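Local atomic coordinates of homoserine kinase (Cytophaga hutchinsonii, PDB entry 4P52), a protein that probably catalyses, as a member of the GHMP kinase family, the ATP-dependent phosphorylation of L-homoserine to O-phospho-L-homoserine, a step on the route to threonine. Residues A48-G53 / T322-G327; V56-S61 / Y130-L135. One frame throughout, in Å; residues are numbered along the deposited sequence.

Contact 1: A48-G53 / T322-G327; sequences AVDNPG and TVNQQG
N324 extends its side chain with CG anti to the backbone N (chi1 169°), which carries the amide toward the backbone of V49, while D50 turns its carboxylate to the same residue. The second torsion of N324, close to zero, folds OD1 back over its own loop and sends ND2 forward. The single amide thereby bonds segment 48-53 through ND2 and its own loop through OD1. N324 ND2 donates to V49 O at 3.1 Å, and this acceptor lies in the plane of the amide, although the donor stands well above the carbonyl plane of V49. A nearly straight bond from N324 N to A48 O, 2.9 Å long, grips the preceding carbonyl, so backbone and side chain of one asparagine hold two successive peptide groups at the end of strand 45-49. On the other side of the amide, OD1 accepts from Q326 N at 2.8 Å and from G327 N at 3.3 Å, both reaching it from the same face; these bonds limit rotation of the group. The carboxylate of D50 is turned steeply against the amide, their planes 71° apart, with D50 OD1 3.4 Å from N324 CB. Water extends the polar edge of the contact: one molecule joins D50 OD2 to T322 N, and another, 2.7 Å from D50 OD1, also bonds T322 OG1 at 2.8 Å. A48 and N324 both bond the backbone of G172, just before strand 173-178. Separately, D50 N bonds the side-chain OG of S321, which sets the corner beside strand 316-322. The bonds to OD1 define an Asx turn at 324-326, extended to G327 as an Asx motif, in the loop leading from the four-stranded sheet back to the larger mixed sheet of this GHMP kinase.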
ATOM      1  N   ALA A  48      -7.630   9.510 -13.714  1.00 20.03           N
ATOM      2  CA  ALA A  48      -8.250  10.503 -14.602  1.00 18.56           C
ATOM      3  C   ALA A  48      -9.646  10.081 -14.962  1.00 19.41           C
ATOM      4  O   ALA A  48      -9.947   8.891 -15.059  1.00 19.85           O
ATOM      5  CB  ALA A  48      -7.417  10.685 -15.843  1.00 17.80           C
ATOM      6  N   VAL A  49     -10.525  11.051 -15.162  1.00 20.37           N
ATOM      7  CA  VAL A  49     -11.854  10.699 -15.636  1.00 21.26           C
ATOM      8  C   VAL A  49     -12.066  11.331 -16.988  1.00 21.34           C
ATOM      9  O   VAL A  49     -11.177  12.024 -17.452  1.00 20.50           O
ATOM     10  CB  VAL A  49     -12.958  11.074 -14.630  1.00 21.19           C
ATOM     11  CG1 VAL A  49     -12.872  10.145 -13.430  1.00 21.14           C
ATOM     12  CG2 VAL A  49     -12.862  12.542 -14.235  1.00 20.65           C
ATOM     13  N   ASP A  50     -13.211  11.056 -17.622  1.00 23.34           N
ATOM     14  CA  ASP A  50     -13.496  11.564 -18.976  1.00 25.90           C
ATOM     15  C   ASP A  50     -13.846  13.051 -18.964  1.00 25.92           C
ATOM     16  O   ASP A  50     -13.452  13.770 -19.887  1.00 26.88           O
ATOM     17  CB  ASP A  50     -14.667  10.819 -19.622  1.00 29.88           C
ATOM     18  CG  ASP A  50     -14.352   9.359 -19.969  1.00 38.11           C
ATOM     19  OD1 ASP A  50     -13.169   8.915 -19.915  1.00 38.35           O
ATOM     20  OD2 ASP A  50     -15.333   8.639 -20.310  1.00 44.47           O
ATOM     21  N   ASN A  51     -14.597  13.485 -17.935  1.00 24.60           N
ATOM     22  CA  ASN A  51     -15.151  14.836 -17.821  1.00 25.01           C
ATOM     23  C   ASN A  51     -15.280  15.201 -16.364  1.00 26.05           C
ATOM     24  O   ASN A  51     -15.490  14.334 -15.537  1.00 26.72           O
ATOM     25  CB  ASN A  51     -16.553  14.907 -18.408  1.00 26.09           C
ATOM     26  CG  ASN A  51     -16.572  14.626 -19.883  1.00 27.89           C
ATOM     27  OD1 ASN A  51     -16.232  15.507 -20.694  1.00 30.03           O
ATOM     28  ND2 ASN A  51     -16.930  13.395 -20.251  1.00 25.50           N
ATOM     29  N   PRO A  52     -15.162  16.496 -16.043  1.00 25.25           N
ATOM     30  CA  PRO A  52     -14.865  17.519 -17.036  1.00 25.25           C
ATOM     31  C   PRO A  52     -13.344  17.674 -17.249  1.00 25.94           C
ATOM     32  O   PRO A  52     -12.598  16.701 -17.077  1.00 25.71           O
ATOM     33  CB  PRO A  52     -15.525  18.767 -16.443  1.00 25.48           C
ATOM     34  CG  PRO A  52     -15.437  18.567 -14.966  1.00 25.07           C
ATOM     35  CD  PRO A  52     -15.441  17.065 -14.716  1.00 24.88           C
ATOM     36  N   GLY A  53     -12.890  18.863 -17.645  1.00 26.07           N
ATOM     37  CA  GLY A  53     -11.481  19.064 -17.966  1.00 25.82           C
ATOM     38  C   GLY A  53     -11.263  20.500 -18.403  1.00 27.71           C
ATOM     39  O   GLY A  53     -12.186  21.300 -18.367  1.00 31.49           O
ATOM     40  N   THR A 322     -15.814   5.385 -16.875  1.00 25.40           N
ATOM     41  CA  THR A 322     -14.690   4.525 -16.503  1.00 24.61           C
ATOM     42  C   THR A 322     -13.420   5.408 -16.346  1.00 23.47           C
ATOM     43  O   THR A 322     -13.445   6.603 -16.660  1.00 23.62           O
ATOM     44  CB  THR A 322     -14.470   3.383 -17.535  1.00 24.49           C
ATOM     45  OG1 THR A 322     -14.167   3.936 -18.822  1.00 23.91           O
ATOM     46  CG2 THR A 322     -15.717   2.483 -17.645  1.00 23.92           C
ATOM     47  N   VAL A 323     -12.322   4.824 -15.871  1.00 22.26           N
ATOM     48  CA  VAL A 323     -11.046   5.516 -15.798  1.00 21.98           C
ATOM     49  C   VAL A 323     -10.581   5.872 -17.204  1.00 23.85           C
ATOM     50  O   VAL A 323     -10.600   5.026 -18.116  1.00 26.72           O
ATOM     51  CB  VAL A 323      -9.992   4.626 -15.101  1.00 22.53           C
ATOM     52  CG1 VAL A 323      -8.594   5.265 -15.163  1.00 22.76           C
ATOM     53  CG2 VAL A 323     -10.404   4.350 -13.657  1.00 20.41           C
ATOM     54  N   ASN A 324     -10.180   7.124 -17.392  1.00 23.10           N
ATOM     55  CA  ASN A 324      -9.782   7.628 -18.689  1.00 21.73           C
ATOM     56  C   ASN A 324      -8.324   7.249 -18.922  1.00 22.33           C
ATOM     57  O   ASN A 324      -7.426   7.803 -18.300  1.00 22.07           O
ATOM     58  CB  ASN A 324     -10.027   9.138 -18.715  1.00 21.49           C
ATOM     59  CG  ASN A 324      -9.415   9.843 -19.931  1.00 21.37           C
ATOM     60  OD1 ASN A 324      -8.803   9.219 -20.818  1.00 22.18           O
ATOM     61  ND2 ASN A 324      -9.540  11.173 -19.946  1.00 19.54           N
ATOM     62  N   GLN A 325      -8.095   6.285 -19.812  1.00 23.91           N
ATOM     63  CA  GLN A 325      -6.754   5.799 -20.110  1.00 25.29           C
ATOM     64  C   GLN A 325      -5.980   6.700 -21.078  1.00 24.83           C
ATOM     65  O   GLN A 325      -4.798   6.527 -21.259  1.00 26.86           O
ATOM     66  CB  GLN A 325      -6.839   4.421 -20.744  1.00 28.13           C
ATOM     67  CG  GLN A 325      -7.606   3.348 -19.971  1.00 28.94           C
ATOM     68  CD  GLN A 325      -6.992   3.026 -18.618  1.00 30.61           C
ATOM     69  OE1 GLN A 325      -5.783   3.121 -18.408  1.00 29.41           O
ATOM     70  NE2 GLN A 325      -7.849   2.661 -17.675  1.00 34.31           N
ATOM     71  N   GLN A 326      -6.651   7.623 -21.738  1.00 23.87           N
ATOM     72  CA  GLN A 326      -6.006   8.455 -22.739  1.00 24.58           C
ATOM     73  C   GLN A 326      -5.165   9.558 -22.124  1.00 24.54           C
ATOM     74  O   GLN A 326      -4.009   9.730 -22.492  1.00 25.38           O
ATOM     75  CB  GLN A 326      -7.055   9.055 -23.686  1.00 25.14           C
ATOM     76  CG  GLN A 326      -6.552  10.063 -24.716  1.00 26.79           C
ATOM     77  CD  GLN A 326      -5.260   9.656 -25.423  1.00 31.29           C
ATOM     78  OE1 GLN A 326      -4.994   8.479 -25.692  1.00 34.48           O
ATOM     79  NE2 GLN A 326      -4.454  10.648 -25.749  1.00 32.58           N
ATOM     80  N   GLY A 327      -5.739  10.277 -21.162  1.00 23.71           N
ATOM     81  CA  GLY A 327      -5.093  11.463 -20.630  1.00 24.16           C
ATOM     82  C   GLY A 327      -5.412  12.614 -21.564  1.00 25.60           C
ATOM     83  O   GLY A 327      -6.539  12.734 -22.015  1.00 25.74           O
TER
HETATM   84  O   HOH W   1     -16.516   5.860 -19.643  1.00 35.32           O
HETATM   85  O   HOH W   2     -13.035   6.252 -19.877  1.00 39.74           O

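Contact 2: V56-S61 / Y130-L135; sequences VLLRLS and YAINQL
Apolar helix-on-sheet packing joins strand 56-61 to helix 130-135, with L58 and L60 of the strand meeting A131, I132 and L135 on one face of the large mixed sheet. The two short axes come within 8.8 Å and run in broadly the same direction, at a signed crossing angle of -38°, and side chains from both elements bridge the gap. L58 has the largest contact area with the other segment. Its CG lies anti to the carbonyl carbon (chi1 -57°), and from there CD1 reaches the helix surface between two consecutive residues, 3.6 Å from A131 CB and 3.8 Å from I132 CB. The small methyl of A131 lets the leucine come this near the helix, where CD1 also lies beside the backbone at I132 N. One turn further along, L135 leans back toward the strand with CG anti to its backbone N (chi1 -178°). Its CD2 touches both leucines, L60 CD2 at 3.7 Å and, more loosely, L58 CB at 4.1 Å. The side chains of L60 and L135 run counter to one another and overlap at these CD2 methyls, at the partly exposed margin. A131 and L135, four residues apart on the helix, face the strand together. L57 and R59 point away from the helix, and R59 makes a salt bridge with E107 of strand 103-110. Strand 56-61 is bonded through its backbone to strands 26-36 and 103-110; V29 and I27 of the former pack against A131 and L135, I106 and I104 of the latter against L58 and I132, and helix 86-98 adds I91, which touches both L58 and I132.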
ATOM      1  N   VAL A  56      -6.757  24.149 -23.659  1.00 26.57           N
ATOM      2  CA  VAL A  56      -5.762  25.175 -23.940  1.00 26.24           C
ATOM      3  C   VAL A  56      -5.522  25.271 -25.434  1.00 26.93           C
ATOM      4  O   VAL A  56      -5.332  24.257 -26.098  1.00 26.73           O
ATOM      5  CB  VAL A  56      -4.440  24.894 -23.210  1.00 25.35           C
ATOM      6  CG1 VAL A  56      -3.357  25.890 -23.601  1.00 25.30           C
ATOM      7  CG2 VAL A  56      -4.671  24.992 -21.711  1.00 25.33           C
ATOM      8  N   LEU A  57      -5.563  26.494 -25.960  1.00 27.53           N
ATOM      9  CA  LEU A  57      -5.233  26.740 -27.352  1.00 28.75           C
ATOM     10  C   LEU A  57      -3.932  27.537 -27.395  1.00 29.69           C
ATOM     11  O   LEU A  57      -3.803  28.521 -26.668  1.00 30.81           O
ATOM     12  CB  LEU A  57      -6.371  27.498 -28.038  1.00 29.82           C
ATOM     13  CG  LEU A  57      -6.234  27.729 -29.560  1.00 31.47           C
ATOM     14  CD1 LEU A  57      -7.586  27.774 -30.281  1.00 30.93           C
ATOM     15  CD2 LEU A  57      -5.450  29.002 -29.823  1.00 32.21           C
ATOM     16  N   LEU A  58      -2.967  27.116 -28.210  1.00 28.74           N
ATOM     17  CA  LEU A  58      -1.715  27.847 -28.359  1.00 30.07           C
ATOM     18  C   LEU A  58      -1.572  28.254 -29.798  1.00 32.02           C
ATOM     19  O   LEU A  58      -1.850  27.429 -30.662  1.00 32.08           O
ATOM     20  CB  LEU A  58      -0.528  26.956 -28.024  1.00 29.88           C
ATOM     21  CG  LEU A  58      -0.472  26.306 -26.645  1.00 30.03           C
ATOM     22  CD1 LEU A  58       0.925  25.758 -26.463  1.00 30.92           C
ATOM     23  CD2 LEU A  58      -0.789  27.285 -25.527  1.00 29.76           C
ATOM     24  N   ARG A  59      -1.142  29.489 -30.069  1.00 32.94           N
ATOM     25  CA  ARG A  59      -0.754  29.874 -31.430  1.00 35.44           C
ATOM     26  C   ARG A  59       0.680  30.344 -31.432  1.00 37.22           C
ATOM     27  O   ARG A  59       1.155  30.909 -30.448  1.00 37.80           O
ATOM     28  CB  ARG A  59      -1.609  31.012 -32.013  1.00 37.80           C
ATOM     29  CG  ARG A  59      -3.056  31.018 -31.600  1.00 38.90           C
ATOM     30  CD  ARG A  59      -3.814  32.223 -32.155  1.00 41.81           C
ATOM     31  NE  ARG A  59      -5.259  32.047 -31.920  1.00 44.20           N
ATOM     32  CZ  ARG A  59      -6.084  31.278 -32.668  1.00 46.15           C
ATOM     33  NH1 ARG A  59      -5.657  30.588 -33.741  1.00 43.13           N
ATOM     34  NH2 ARG A  59      -7.373  31.198 -32.348  1.00 48.39           N
ATOM     35  N   LEU A  60       1.358  30.143 -32.554  1.00 38.45           N
ATOM     36  CA  LEU A  60       2.693  30.663 -32.737  1.00 41.39           C
ATOM     37  C   LEU A  60       2.625  32.166 -32.990  1.00 45.86           C
ATOM     38  O   LEU A  60       1.734  32.636 -33.699  1.00 46.51           O
ATOM     39  CB  LEU A  60       3.367  29.975 -33.922  1.00 41.35           C
ATOM     40  CG  LEU A  60       3.531  28.474 -33.744  1.00 40.42           C
ATOM     41  CD1 LEU A  60       4.078  27.889 -35.037  1.00 40.60           C
ATOM     42  CD2 LEU A  60       4.415  28.150 -32.542  1.00 39.10           C
ATOM     43  N   SER A  61       3.563  32.917 -32.420  1.00 49.39           N
ATOM     44  CA  SER A  61       3.613  34.352 -32.626  1.00 52.96           C
ATOM     45  C   SER A  61       5.012  34.800 -33.042  1.00 56.15           C
ATOM     46  O   SER A  61       6.025  34.299 -32.524  1.00 55.55           O
ATOM     47  CB  SER A  61       3.147  35.077 -31.361  1.00 55.90           C
ATOM     48  OG  SER A  61       3.013  36.472 -31.579  1.00 60.66           O
ATOM     49  N   TYR A 130       1.485  19.629 -22.757  1.00 27.70           N
ATOM     50  CA  TYR A 130       1.170  18.719 -23.814  1.00 27.00           C
ATOM     51  C   TYR A 130       1.062  19.477 -25.108  1.00 28.18           C
ATOM     52  O   TYR A 130       1.645  19.060 -26.105  1.00 29.63           O
ATOM     53  CB  TYR A 130      -0.151  18.058 -23.531  1.00 26.13           C
ATOM     54  CG  TYR A 130      -0.392  16.847 -24.348  1.00 27.55           C
ATOM     55  CD1 TYR A 130       0.159  15.615 -23.973  1.00 30.05           C
ATOM     56  CD2 TYR A 130      -1.177  16.907 -25.505  1.00 27.93           C
ATOM     57  CE1 TYR A 130      -0.075  14.454 -24.724  1.00 31.13           C
ATOM     58  CE2 TYR A 130      -1.409  15.766 -26.271  1.00 29.33           C
ATOM     59  CZ  TYR A 130      -0.850  14.543 -25.871  1.00 31.85           C
ATOM     60  OH  TYR A 130      -1.077  13.409 -26.604  1.00 35.21           O
ATOM     61  N   ALA A 131       0.321  20.588 -25.086  1.00 27.46           N
ATOM     62  CA  ALA A 131       0.096  21.403 -26.282  1.00 27.40           C
ATOM     63  C   ALA A 131       1.388  21.871 -26.907  1.00 28.82           C
ATOM     64  O   ALA A 131       1.595  21.646 -28.105  1.00 29.05           O
ATOM     65  CB  ALA A 131      -0.791  22.596 -25.981  1.00 27.08           C
ATOM     66  N   ILE A 132       2.255  22.507 -26.108  1.00 29.33           N
ATOM     67  CA  ILE A 132       3.483  23.120 -26.635  1.00 30.28           C
ATOM     68  C   ILE A 132       4.390  22.054 -27.230  1.00 31.79           C
ATOM     69  O   ILE A 132       5.015  22.259 -28.291  1.00 33.68           O
ATOM     70  CB  ILE A 132       4.223  24.001 -25.591  1.00 30.84           C
ATOM     71  CG1 ILE A 132       5.330  24.829 -26.246  1.00 32.09           C
ATOM     72  CG2 ILE A 132       4.819  23.184 -24.455  1.00 30.70           C
ATOM     73  CD1 ILE A 132       4.819  25.852 -27.245  1.00 32.61           C
ATOM     74  N   ASN A 133       4.411  20.895 -26.582  1.00 31.23           N
ATOM     75  CA  ASN A 133       5.253  19.807 -27.031  1.00 32.38           C
ATOM     76  C   ASN A 133       4.811  19.251 -28.386  1.00 32.95           C
ATOM     77  O   ASN A 133       5.621  19.023 -29.282  1.00 34.61           O
ATOM     78  CB  ASN A 133       5.305  18.706 -25.970  1.00 32.32           C
ATOM     79  CG  ASN A 133       6.332  17.640 -26.294  1.00 33.42           C
ATOM     80  OD1 ASN A 133       7.522  17.939 -26.509  1.00 34.30           O
ATOM     81  ND2 ASN A 133       5.887  16.381 -26.309  1.00 31.73           N
ATOM     82  N   GLN A 134       3.515  19.053 -28.555  1.00 32.50           N
ATOM     83  CA  GLN A 134       3.067  18.556 -29.820  1.00 33.95           C
ATOM     84  C   GLN A 134       3.204  19.617 -30.907  1.00 35.16           C
ATOM     85  O   GLN A 134       3.723  19.336 -31.974  1.00 36.25           O
ATOM     86  CB  GLN A 134       1.660  17.989 -29.752  1.00 35.57           C
ATOM     87  CG  GLN A 134       1.305  17.316 -31.076  1.00 40.06           C
ATOM     88  CD  GLN A 134       0.202  16.284 -30.962  1.00 42.40           C
ATOM     89  OE1 GLN A 134       0.136  15.549 -29.970  1.00 44.85           O
ATOM     90  NE2 GLN A 134      -0.678  16.220 -31.978  1.00 39.12           N
ATOM     91  N   LEU A 135       2.781  20.841 -30.621  1.00 36.01           N
ATOM     92  CA  LEU A 135       2.867  21.943 -31.581  1.00 37.04           C
ATOM     93  C   LEU A 135       4.280  22.185 -32.140  1.00 38.45           C
ATOM     94  O   LEU A 135       4.428  22.507 -33.311  1.00 39.50           O
ATOM     95  CB  LEU A 135       2.326  23.234 -30.963  1.00 36.96           C
ATOM     96  CG  LEU A 135       2.306  24.491 -31.849  1.00 37.71           C
ATOM     97  CD1 LEU A 135       1.211  24.438 -32.902  1.00 37.56           C
ATOM     98  CD2 LEU A 135       2.100  25.700 -30.964  1.00 37.23           C
TER

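Two ways of attaching distant chain segments to one sheet are compared here, with centres 21 Å apart. The segments of both reach strand 52-61, but contact 1 is made at the end of strand 45-49 and the corner after it. Its centre lies about 9 Å from the centre of the chain, against about 21 Å for contact 2, yet it is only partly buried and works through directional bonds from a loop to carbonyl groups, with water at its edge. Contact 2 is nevertheless a buried contact of aliphatic groups between helix and strand, nested in sequence within the loop that contact 1 closes. It forms part of the apolar layer over the sheet's face.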